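Local coordinates for protein peptidoglycan-N-acetylmuramic acid deacetylase PdaA (Bacillus subtilis, PDB 1NY1) that deacetylates N-acetylmuramic acid residues in peptidoglycan glycan strands, leading to the muramic delta-lactam of the spore cortex, and is required for germination, at residues Q189-P192 with G193-Y196. Numbering follows the deposited sequence.
Sequences QAHP and GAIY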
loop_
_atom_site.group_PDB
_atom_site.type_symbol
_atom_site.label_atom_id
_atom_site.label_comp_id
_atom_site.label_asym_id
_atom_site.label_seq_id
_atom_site.Cartn_x
_atom_site.Cartn_y
_atom_site.Cartn_z
ATOM N N GLN A 189 -15.264 -5.594 -4.440
ATOM C CA GLN A 189 -14.737 -5.515 -3.080
ATOM C C GLN A 189 -14.790 -4.131 -2.454
ATOM O O GLN A 189 -14.461 -3.971 -1.284
ATOM C CB GLN A 189 -13.295 -6.041 -3.043
ATOM C CG GLN A 189 -13.204 -7.527 -3.362
ATOM C CD GLN A 189 -11.814 -8.098 -3.160
ATOM O OE1 GLN A 189 -11.200 -7.905 -2.112
ATOM N NE2 GLN A 189 -11.323 -8.828 -4.153
ATOM N N ALA A 190 -15.210 -3.134 -3.226
ATOM C CA ALA A 190 -15.273 -1.769 -2.715
ATOM C C ALA A 190 -16.119 -1.630 -1.460
ATOM O O ALA A 190 -17.167 -2.260 -1.321
ATOM C CB ALA A 190 -15.793 -0.830 -3.794
ATOM N N HIS A 191 -15.638 -0.808 -0.537
ATOM C CA HIS A 191 -16.357 -0.548 0.692
ATOM C C HIS A 191 -15.861 0.734 1.340
ATOM O O HIS A 191 -14.760 1.218 1.050
ATOM C CB HIS A 191 -16.234 -1.725 1.670
ATOM C CG HIS A 191 -14.828 -2.184 1.915
ATOM N ND1 HIS A 191 -14.021 -1.644 2.892
ATOM C CD2 HIS A 191 -14.098 -3.157 1.321
ATOM C CE1 HIS A 191 -12.854 -2.265 2.893
ATOM N NE2 HIS A 191 -12.875 -3.189 1.949
ATOM N N PRO A 192 -16.694 1.327 2.200
ATOM C CA PRO A 192 -16.332 2.562 2.896
ATOM C C PRO A 192 -15.042 2.364 3.692
ATOM O O PRO A 192 -14.898 1.390 4.434
ATOM C CB PRO A 192 -17.542 2.805 3.788
ATOM C CG PRO A 192 -18.667 2.317 2.932
ATOM C CD PRO A 192 -18.121 1.014 2.395
ATOM N N GLY A 193 -14.104 3.288 3.519
ATOM C CA GLY A 193 -12.845 3.208 4.234
ATOM C C GLY A 193 -11.857 2.183 3.708
ATOM O O GLY A 193 -10.821 1.953 4.327
ATOM N N ALA A 194 -12.156 1.573 2.566
ATOM C CA ALA A 194 -11.265 0.565 2.001
ATOM C C ALA A 194 -9.885 1.088 1.656
ATOM O O ALA A 194 -9.734 2.191 1.133
ATOM C CB ALA A 194 -11.887 -0.044 0.747
ATOM N N ILE A 195 -8.879 0.283 1.972
ATOM C CA ILE A 195 -7.510 0.605 1.620
ATOM C C ILE A 195 -7.180 -0.496 0.618
ATOM O O ILE A 195 -7.125 -1.680 0.971
ATOM C CB ILE A 195 -6.551 0.531 2.831
ATOM C CG1 ILE A 195 -6.931 1.607 3.859
ATOM C CG2 ILE A 195 -5.107 0.723 2.359
ATOM C CD1 ILE A 195 -6.011 1.684 5.079
ATOM N N TYR A 196 -7.018 -0.101 -0.639
ATOM C CA TYR A 196 -6.700 -1.032 -1.713
ATOM C C TYR A 196 -5.209 -1.256 -1.814
ATOM O O TYR A 196 -4.419 -0.322 -1.670
ATOM C CB TYR A 196 -7.148 -0.501 -3.076
ATOM C CG TYR A 196 -8.614 -0.624 -3.388
ATOM C CD1 TYR A 196 -9.042 -0.826 -4.701
ATOM C CD2 TYR A 196 -9.572 -0.513 -2.389
ATOM C CE1 TYR A 196 -10.396 -0.913 -5.012
ATOM C CE2 TYR A 196 -10.925 -0.600 -2.685
ATOM C CZ TYR A 196 -11.332 -0.800 -3.992
ATOM O OH TYR A 196 -12.676 -0.885 -4.277
#
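A type II beta turn from H191 to A194, in the NodB homology domain, leads the chain into strand 194-198. P192 and G193 take its two central positions. A194 N donates to H191 O at 3.0 Å, closing the turn. Positive phi (76°) at G193 suits glycine, as a CB there would collide with P192 O. The H191 imidazole turns toward the A194 side chain. Its CG sits between the backbone N and the carbonyl carbon (chi1 51°), which brings one ring face over the A194 methyl. This is a CH-pi contact, with A194 CB 3.4 Å from the ring centroid and displaced toward CE1. Replacing H191 with alanine is likely to leave the A194 methyl without its aromatic cover and to open a gap beside the turn. Farther along, the phenol of Y196 reaches back to A190, and its OH lies 3.2 Å from A190 CB. The hydroxyl of this buried tyrosine is satisfied by a hydrogen bond with M186 O in helix 179-188. Just past the strand comes H199, probably the proton donor. L216 of helix 205-219 packs on A190 and Y196, while the new strand runs parallel to strand 44-51, where Y196 touches I45 and L47.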